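Local coordinates for protein Exo-poly-alpha-D-galacturonosidase (Thermotoga maritima, PDB 3JUR) that probably cleaves galacturonic acid units from polygalacturonate chains of pectin, as a hyperthermoactive exo-acting glycosidase of family 28, at residues D[240-248]-D[277-285]; D[296-305]-D[319-330]. All blocks are in the same frame, centred on the assembly; numbering follows the deposited sequence.

In the fold
Both interactions join successive coils of a parallel beta-helix, and they follow one another along the chain. In interaction 1 a loop of one coil meets the start of strand 280-291. That strand leads into 299-301, which pairs with 327-329 in interaction 2. The two centres lie about 15 Å apart. They touch directly where Val-285 CG2 packs on Leu-299 CD1 at 4.0 Å, inside the helix. Interaction 2 carries the His-Gly of 296-297, which with Ser-295 resembles the Ser-His-Gly motif of family 28, and the Arg-Leu-Lys of 327-329. Two of its side chains form salt bridges to Asp-261. Interaction 1 lies where the chain turns at Tyr-248, alongside the start of strand 280-291, beside helix 6-16.

Interaction 1 (D[240-248]-D[277-285]); sequences GIDPESCKY and GVPSEYILV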
loop_
_atom_site.group_PDB
_atom_site.type_symbol
_atom_site.label_atom_id
_atom_site.label_comp_id
_atom_site.label_asym_id
_atom_site.label_seq_id
_atom_site.Cartn_x
_atom_site.Cartn_y
_atom_site.Cartn_z
ATOM N N GLY D 240 29.634 15.965 16.708
ATOM C CA GLY D 240 28.975 16.731 17.770
ATOM C C GLY D 240 29.358 16.213 19.143
ATOM O O GLY D 240 30.066 16.883 19.905
ATOM N N ILE D 241 28.887 15.013 19.461
ATOM C CA ILE D 241 29.193 14.372 20.732
ATOM C C ILE D 241 29.681 12.939 20.496
ATOM O O ILE D 241 28.978 12.133 19.859
ATOM C CB ILE D 241 27.980 14.373 21.700
ATOM C CG1 ILE D 241 27.464 15.804 21.927
ATOM C CG2 ILE D 241 28.365 13.718 23.029
ATOM C CD1 ILE D 241 26.135 15.881 22.656
ATOM N N ASP D 242 30.877 12.649 21.027
ATOM C CA ASP D 242 31.533 11.345 20.918
ATOM C C ASP D 242 31.745 10.663 22.271
ATOM O O ASP D 242 32.842 10.744 22.827
ATOM C CB ASP D 242 32.907 11.492 20.267
ATOM C CG ASP D 242 32.846 12.138 18.917
ATOM O OD1 ASP D 242 33.035 11.402 17.926
ATOM O OD2 ASP D 242 32.618 13.370 18.849
ATOM N N PRO D 243 30.712 9.994 22.813
ATOM C CA PRO D 243 30.941 9.243 24.051
ATOM C C PRO D 243 31.865 8.048 23.783
ATOM O O PRO D 243 31.480 7.115 23.049
ATOM C CB PRO D 243 29.533 8.744 24.430
ATOM C CG PRO D 243 28.589 9.584 23.635
ATOM C CD PRO D 243 29.312 9.905 22.367
ATOM N N GLU D 244 33.064 8.080 24.364
ATOM C CA GLU D 244 34.062 7.045 24.126
ATOM C C GLU D 244 34.443 6.292 25.401
ATOM O O GLU D 244 35.050 6.866 26.308
ATOM C CB GLU D 244 35.301 7.629 23.424
ATOM C CG GLU D 244 36.297 6.565 22.988
ATOM C CD GLU D 244 37.199 6.984 21.841
ATOM O OE1 GLU D 244 37.727 6.065 21.179
ATOM O OE2 GLU D 244 37.392 8.206 21.592
ATOM N N SER D 245 34.096 5.004 25.437
ATOM C CA SER D 245 34.218 4.137 26.624
ATOM C C SER D 245 33.556 4.741 27.871
ATOM O O SER D 245 34.076 4.626 28.980
ATOM C CB SER D 245 35.676 3.743 26.900
ATOM O OG SER D 245 36.164 2.847 25.923
ATOM N N CYS D 246 32.412 5.387 27.666
ATOM C CA CYS D 246 31.651 6.008 28.749
ATOM C C CYS D 246 30.513 5.120 29.227
ATOM O O CYS D 246 29.990 4.300 28.469
ATOM C CB CYS D 246 31.108 7.367 28.308
ATOM S SG CYS D 246 32.409 8.583 28.099
ATOM N N LYS D 247 30.137 5.295 30.488
ATOM C CA LYS D 247 29.078 4.509 31.117
ATOM C C LYS D 247 28.100 5.440 31.843
ATOM O O LYS D 247 28.525 6.313 32.597
ATOM C CB LYS D 247 29.685 3.501 32.106
ATOM C CG LYS D 247 28.701 2.459 32.622
ATOM C CD LYS D 247 29.366 1.443 33.549
ATOM C CE LYS D 247 28.341 0.455 34.098
ATOM N NZ LYS D 247 28.947 -0.650 34.902
ATOM N N TYR D 248 26.803 5.232 31.621
ATOM C CA TYR D 248 25.733 6.055 32.207
ATOM C C TYR D 248 25.827 7.501 31.750
ATOM O O TYR D 248 26.415 8.358 32.427
ATOM C CB TYR D 248 25.704 5.980 33.742
ATOM C CG TYR D 248 25.512 4.594 34.296
ATOM C CD1 TYR D 248 24.379 3.851 33.985
ATOM C CD2 TYR D 248 26.450 4.036 35.167
ATOM C CE1 TYR D 248 24.192 2.569 34.502
ATOM C CE2 TYR D 248 26.272 2.759 35.695
ATOM C CZ TYR D 248 25.143 2.030 35.351
ATOM O OH TYR D 248 24.955 0.766 35.858
ATOM N N GLY D 277 39.901 -2.212 26.770
ATOM C CA GLY D 277 38.773 -3.134 26.923
ATOM C C GLY D 277 37.593 -2.624 27.735
ATOM O O GLY D 277 36.996 -3.382 28.493
ATOM N N VAL D 278 37.263 -1.342 27.588
ATOM C CA VAL D 278 36.124 -0.754 28.292
ATOM C C VAL D 278 35.070 -0.330 27.272
ATOM O O VAL D 278 35.363 0.454 26.371
ATOM C CB VAL D 278 36.531 0.450 29.191
ATOM C CG1 VAL D 278 35.297 1.115 29.797
ATOM C CG2 VAL D 278 37.483 -0.000 30.301
ATOM N N PRO D 279 33.843 -0.866 27.399
ATOM C CA PRO D 279 32.811 -0.524 26.424
ATOM C C PRO D 279 32.156 0.812 26.735
ATOM O O PRO D 279 32.233 1.275 27.865
ATOM C CB PRO D 279 31.795 -1.662 26.576
ATOM C CG PRO D 279 31.963 -2.152 27.977
ATOM C CD PRO D 279 33.366 -1.828 28.414
ATOM N N SER D 280 31.546 1.443 25.731
ATOM C CA SER D 280 30.531 2.454 25.998
ATOM C C SER D 280 29.232 1.695 26.223
ATOM O O SER D 280 28.890 0.798 25.444
ATOM C CB SER D 280 30.365 3.425 24.830
ATOM O OG SER D 280 31.155 4.590 24.995
ATOM N N GLU D 281 28.520 2.041 27.292
ATOM C CA GLU D 281 27.306 1.324 27.663
ATOM C C GLU D 281 26.385 2.177 28.528
ATOM O O GLU D 281 26.842 3.050 29.274
ATOM C CB GLU D 281 27.638 -0.009 28.358
ATOM C CG GLU D 281 28.466 0.130 29.624
ATOM C CD GLU D 281 28.732 -1.197 30.316
ATOM O OE1 GLU D 281 29.643 -1.235 31.186
ATOM O OE2 GLU D 281 28.031 -2.187 30.000
ATOM N N TYR D 282 25.085 1.915 28.416
ATOM C CA TYR D 282 24.061 2.646 29.153
ATOM C C TYR D 282 24.090 4.127 28.794
ATOM O O TYR D 282 24.333 4.991 29.639
ATOM C CB TYR D 282 24.199 2.402 30.663
ATOM C CG TYR D 282 23.877 0.985 31.083
ATOM C CD1 TYR D 282 22.617 0.439 30.841
ATOM C CD2 TYR D 282 24.821 0.194 31.747
ATOM C CE1 TYR D 282 22.302 -0.866 31.231
ATOM C CE2 TYR D 282 24.511 -1.114 32.149
ATOM C CZ TYR D 282 23.248 -1.630 31.876
ATOM O OH TYR D 282 22.921 -2.910 32.261
ATOM N N ILE D 283 23.877 4.392 27.507
ATOM C CA ILE D 283 23.832 5.740 26.949
ATOM C C ILE D 283 22.407 6.003 26.478
ATOM O O ILE D 283 21.849 5.227 25.689
ATOM C CB ILE D 283 24.792 5.926 25.726
ATOM C CG1 ILE D 283 26.167 5.254 25.933
ATOM C CG2 ILE D 283 24.926 7.416 25.355
ATOM C CD1 ILE D 283 27.022 5.836 27.036
ATOM N N LEU D 284 21.828 7.094 26.975
ATOM C CA LEU D 284 20.479 7.495 26.622
ATOM C C LEU D 284 20.541 8.785 25.808
ATOM O O LEU D 284 21.103 9.784 26.257
ATOM C CB LEU D 284 19.615 7.668 27.883
ATOM C CG LEU D 284 18.156 8.101 27.723
ATOM C CD1 LEU D 284 17.354 7.068 26.906
ATOM C CD2 LEU D 284 17.530 8.303 29.087
ATOM N N VAL D 285 19.990 8.737 24.597
ATOM C CA VAL D 285 19.952 9.885 23.689
ATOM C C VAL D 285 18.480 10.175 23.378
ATOM O O VAL D 285 17.832 9.396 22.672
ATOM C CB VAL D 285 20.729 9.576 22.384
ATOM C CG1 VAL D 285 20.751 10.788 21.430
ATOM C CG2 VAL D 285 22.155 9.120 22.714
#
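Ser-280 OG is held by two hydrogen bonds. It accepts one from Cys-246 N at 3.1 Å and bonds also to Lys-266 O, in the loop after strand 263-265. Close by, Ser-245 OG donates to Val-278 O over 2.6 Å, tilted out of the carbonyl plane. The chains then pair in parallel: Glu-281 N bonds to Cys-246 O at 2.9 Å, and Tyr-248 N to Glu-281 O at 3.2 Å. Lys-247 and Glu-281 run alongside each other in the same direction. Lys-247 NZ and Glu-281 OE1 form a long salt bridge, 3.8 Å; the stronger salt bridge of Glu-281 runs from OE2 to Arg-310. Tyr-248 and Tyr-282 share nearly the same first torsion (chi1 -59° and -68°) and second torsion, and their rings lie almost parallel, 11° apart. The rings are slid apart and barely overlap; their closest approach is Tyr-248 CD1 to Tyr-282 CB at 3.6 Å. The hydroxyl of Tyr-248 bonds to Glu-13 of helix 6-16. An alanine in place of Tyr-248 would lose this bond and is likely to leave the Tyr-282 ring without its flanking neighbour. Like residues aligned on adjacent coils in this way are typical of the parallel beta-helix.

Interaction 2 (D[296-305]-D[319-330]); sequences HGGLVIGSEM and YMNVERALRLKT
The His-Gly of 296-297, which with Ser-295 resembles the Ser-His-Gly motif of glycosyl hydrolase family 28, sits on the parallel beta-helix coil next to the Arg-Leu-Lys of 327-329, the counterpart of the family's Arg-Ile-Lys. Strands 299-301 and 327-329 pair in parallel, with Leu-299 N on Ala-325 O, Arg-327 N on Leu-299 O, Ile-301 N on Arg-327 O and Lys-329 N on Ile-301 O. On one face Leu-299 CD2 lies against Leu-326 CD1 and Ile-301 against Leu-328, in the interior. The other face carries Val-300 and Arg-327. Gly-298 CA fits against Tyr-319 CE1 at 3.4 Å, where a beta carbon would collide with the ring.

The polar groups gather around His-296. Its carbonyl O takes a hydrogen bond from Arg-324 NH1 at 2.7 Å, in the guanidinium plane. The same NH1 bonds to Glu-323 OE1 at 2.9 Å as part of a salt bridge, while Arg-324 NE goes to Glu-354. The Glu-323 carboxylate lies over one face of the imidazole, the planes 10° apart. At the ring's edge, water 1 joins His-296 ND1 (2.8 Å) to Arg-327 NH1 (2.9 Å). Arg-327 leaves its strand with CG anti to the backbone N (chi1 -170°) and stays extended to NE. Its guanidinium is sandwiched, with Arg-324 NH1 3.5 Å above one face and Lys-329 CD 3.6 Å from the opposite face. Arg-327 NH1 and Lys-329 NZ form salt bridges to the two carboxylate oxygens of Asp-261.

Arg-327 and Lys-329 thus both reach Asp-261, which is likely to hold their side chains in place. Glu-323 and Glu-354 probably offset the charge of Arg-324, beside its neighbouring arginine, and this setting is consistent with a site for an acidic sugar.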
loop_
_atom_site.group_PDB
_atom_site.type_symbol
_atom_site.label_atom_id
_atom_site.label_comp_id
_atom_site.label_asym_id
_atom_site.label_seq_id
_atom_site.Cartn_x
_atom_site.Cartn_y
_atom_site.Cartn_z
ATOM N N HIS D 296 26.764 13.295 8.870
ATOM C CA HIS D 296 26.971 11.955 8.310
ATOM C C HIS D 296 26.098 10.882 8.964
ATOM O O HIS D 296 26.079 9.727 8.519
ATOM C CB HIS D 296 28.445 11.566 8.440
ATOM C CG HIS D 296 29.369 12.375 7.581
ATOM N ND1 HIS D 296 30.645 11.955 7.269
ATOM C CD2 HIS D 296 29.204 13.568 6.961
ATOM C CE1 HIS D 296 31.228 12.860 6.501
ATOM N NE2 HIS D 296 30.373 13.847 6.297
ATOM N N GLY D 297 25.396 11.257 10.031
ATOM C CA GLY D 297 24.539 10.339 10.759
ATOM C C GLY D 297 23.937 10.973 12.003
ATOM O O GLY D 297 24.578 11.787 12.674
ATOM N N GLY D 298 22.699 10.602 12.307
ATOM C CA GLY D 298 22.001 11.133 13.473
ATOM C C GLY D 298 22.456 10.439 14.744
ATOM O O GLY D 298 22.951 11.085 15.673
ATOM N N LEU D 299 22.258 9.122 14.783
ATOM C CA LEU D 299 22.804 8.273 15.835
ATOM C C LEU D 299 23.758 7.272 15.209
ATOM O O LEU D 299 23.355 6.450 14.377
ATOM C CB LEU D 299 21.711 7.527 16.608
ATOM C CG LEU D 299 22.356 6.781 17.794
ATOM C CD1 LEU D 299 22.542 7.702 19.027
ATOM C CD2 LEU D 299 21.634 5.520 18.154
ATOM N N VAL D 300 25.021 7.334 15.626
ATOM C CA VAL D 300 26.071 6.543 15.007
ATOM C C VAL D 300 26.798 5.690 16.048
ATOM O O VAL D 300 27.045 6.140 17.171
ATOM C CB VAL D 300 27.057 7.452 14.230
ATOM C CG1 VAL D 300 28.080 6.633 13.437
ATOM C CG2 VAL D 300 26.299 8.354 13.284
ATOM N N ILE D 301 27.097 4.443 15.686
ATOM C CA ILE D 301 27.961 3.597 16.510
ATOM C C ILE D 301 29.207 3.256 15.683
ATOM O O ILE D 301 29.089 2.836 14.525
ATOM C CB ILE D 301 27.264 2.277 17.003
ATOM C CG1 ILE D 301 25.797 2.482 17.435
ATOM C CG2 ILE D 301 28.085 1.625 18.116
ATOM C CD1 ILE D 301 25.584 3.331 18.676
ATOM N N GLY D 302 30.392 3.462 16.267
ATOM C CA GLY D 302 31.662 3.149 15.601
ATOM C C GLY D 302 32.289 4.326 14.868
ATOM O O GLY D 302 31.816 5.456 14.993
ATOM N N SER D 303 33.337 4.087 14.078
ATOM C CA SER D 303 33.871 2.747 13.798
ATOM C C SER D 303 34.812 2.248 14.891
ATOM O O SER D 303 35.170 1.070 14.927
ATOM C CB SER D 303 34.625 2.754 12.474
ATOM O OG SER D 303 35.884 3.400 12.620
ATOM N N GLU D 304 35.229 3.158 15.765
ATOM C CA GLU D 304 36.112 2.800 16.860
ATOM C C GLU D 304 35.263 2.221 17.989
ATOM O O GLU D 304 34.927 2.912 18.939
ATOM C CB GLU D 304 36.920 4.010 17.330
ATOM C CG GLU D 304 37.731 4.697 16.220
ATOM C CD GLU D 304 37.024 5.900 15.600
ATOM O OE1 GLU D 304 35.776 5.918 15.531
ATOM O OE2 GLU D 304 37.725 6.841 15.182
ATOM N N MET D 305 34.919 0.942 17.866
ATOM C CA MET D 305 34.074 0.275 18.850
ATOM C C MET D 305 34.736 -1.007 19.369
ATOM O O MET D 305 34.053 -1.927 19.833
ATOM C CB MET D 305 32.673 -0.003 18.268
ATOM C CG MET D 305 32.653 -0.499 16.814
ATOM S SD MET D 305 33.749 -1.903 16.511
ATOM C CE MET D 305 32.696 -3.241 17.058
ATOM N N TYR D 319 15.540 14.071 13.268
ATOM C CA TYR D 319 16.682 14.230 12.364
ATOM C C TYR D 319 16.198 14.793 11.038
ATOM O O TYR D 319 15.277 14.254 10.431
ATOM C CB TYR D 319 17.368 12.881 12.144
ATOM C CG TYR D 319 17.762 12.188 13.439
ATOM C CD1 TYR D 319 18.877 12.601 14.163
ATOM C CD2 TYR D 319 17.008 11.144 13.942
ATOM C CE1 TYR D 319 19.243 11.965 15.356
ATOM C CE2 TYR D 319 17.365 10.498 15.126
ATOM C CZ TYR D 319 18.484 10.916 15.822
ATOM O OH TYR D 319 18.822 10.284 16.989
ATOM N N MET D 320 16.797 15.892 10.601
ATOM C CA MET D 320 16.370 16.549 9.373
ATOM C C MET D 320 17.551 16.803 8.444
ATOM O O MET D 320 18.558 17.367 8.871
ATOM C CB MET D 320 15.681 17.876 9.684
ATOM C CG MET D 320 14.304 17.735 10.323
ATOM S SD MET D 320 13.425 19.313 10.489
ATOM C CE MET D 320 13.760 20.093 8.922
ATOM N N ASN D 321 17.405 16.378 7.185
ATOM C CA ASN D 321 18.367 16.632 6.092
ATOM C C ASN D 321 19.667 15.828 6.199
ATOM O O ASN D 321 20.566 15.979 5.361
ATOM C CB ASN D 321 18.675 18.135 5.921
ATOM C CG ASN D 321 17.420 19.005 5.848
ATOM O OD1 ASN D 321 16.420 18.631 5.251
ATOM N ND2 ASN D 321 17.485 20.186 6.456
ATOM N N VAL D 322 19.747 14.969 7.213
ATOM C CA VAL D 322 20.962 14.204 7.524
ATOM C C VAL D 322 21.261 13.142 6.472
ATOM O O VAL D 322 20.368 12.716 5.734
ATOM C CB VAL D 322 20.890 13.549 8.932
ATOM C CG1 VAL D 322 20.639 14.614 10.002
ATOM C CG2 VAL D 322 19.809 12.441 8.991
ATOM N N GLU D 323 22.517 12.711 6.399
ATOM C CA GLU D 323 22.874 11.670 5.440
ATOM C C GLU D 323 22.264 10.335 5.833
ATOM O O GLU D 323 21.808 9.578 4.967
ATOM C CB GLU D 323 24.392 11.533 5.302
ATOM C CG GLU D 323 25.052 12.688 4.556
ATOM C CD GLU D 323 26.547 12.472 4.341
ATOM O OE1 GLU D 323 27.070 11.409 4.741
ATOM O OE2 GLU D 323 27.203 13.367 3.760
ATOM N N ARG D 324 22.284 10.057 7.140
ATOM C CA ARG D 324 21.821 8.795 7.707
ATOM C C ARG D 324 21.189 9.042 9.065
ATOM O O ARG D 324 21.656 9.892 9.838
ATOM C CB ARG D 324 22.988 7.805 7.878
ATOM C CG ARG D 324 23.717 7.493 6.587
ATOM C CD ARG D 324 25.018 6.723 6.764
ATOM N NE ARG D 324 25.760 6.836 5.507
ATOM C CZ ARG D 324 26.561 7.848 5.193
ATOM N NH1 ARG D 324 26.786 8.831 6.072
ATOM N NH2 ARG D 324 27.148 7.870 4.006
ATOM N N ALA D 325 20.144 8.286 9.371
ATOM C CA ALA D 325 19.493 8.412 10.669
ATOM C C ALA D 325 20.213 7.558 11.708
ATOM O O ALA D 325 20.608 8.056 12.768
ATOM C CB ALA D 325 18.014 8.045 10.577
ATOM N N LEU D 326 20.382 6.274 11.387
ATOM C CA LEU D 326 21.050 5.311 12.254
ATOM C C LEU D 326 22.168 4.653 11.449
ATOM O O LEU D 326 21.937 4.138 10.351
ATOM C CB LEU D 326 20.069 4.243 12.764
ATOM C CG LEU D 326 20.632 3.068 13.591
ATOM C CD1 LEU D 326 21.256 3.526 14.932
ATOM C CD2 LEU D 326 19.579 2.000 13.850
ATOM N N ARG D 327 23.369 4.661 12.014
ATOM C CA ARG D 327 24.557 4.174 11.330
ATOM C C ARG D 327 25.428 3.347 12.280
ATOM O O ARG D 327 25.855 3.849 13.311
ATOM C CB ARG D 327 25.335 5.381 10.804
ATOM C CG ARG D 327 26.484 5.064 9.864
ATOM C CD ARG D 327 27.247 6.342 9.550
ATOM N NE ARG D 327 28.096 6.177 8.372
ATOM C CZ ARG D 327 29.042 7.038 8.011
ATOM N NH1 ARG D 327 29.264 8.132 8.732
ATOM N NH2 ARG D 327 29.766 6.799 6.927
ATOM N N LEU D 328 25.666 2.081 11.934
ATOM C CA LEU D 328 26.655 1.248 12.628
ATOM C C LEU D 328 27.825 0.929 11.683
ATOM O O LEU D 328 27.619 0.429 10.571
ATOM C CB LEU D 328 26.020 -0.036 13.191
ATOM C CG LEU D 328 25.147 0.052 14.460
ATOM C CD1 LEU D 328 23.859 0.841 14.244
ATOM C CD2 LEU D 328 24.812 -1.328 14.990
ATOM N N LYS D 329 29.044 1.257 12.126
ATOM C CA LYS D 329 30.263 1.085 11.325
ATOM C C LYS D 329 31.297 0.263 12.081
ATOM O O LYS D 329 31.587 0.543 13.247
ATOM C CB LYS D 329 30.942 2.430 11.028
ATOM C CG LYS D 329 30.047 3.590 10.710
ATOM C CD LYS D 329 30.870 4.828 10.370
ATOM C CE LYS D 329 31.220 5.637 11.616
ATOM N NZ LYS D 329 31.761 6.983 11.250
ATOM N N THR D 330 31.882 -0.717 11.399
ATOM C CA THR D 330 32.967 -1.525 11.947
ATOM C C THR D 330 33.650 -2.283 10.805
ATOM O O THR D 330 33.215 -2.198 9.655
ATOM C CB THR D 330 32.461 -2.516 13.021
ATOM O OG1 THR D 330 33.574 -3.195 13.624
ATOM C CG2 THR D 330 31.488 -3.541 12.405
HETATM O O HOH W 1 31.637 9.767 8.766
HETATM O O HOH W 2 21.244 11.000 17.851
HETATM O O HOH W 3 34.864 6.166 12.493
#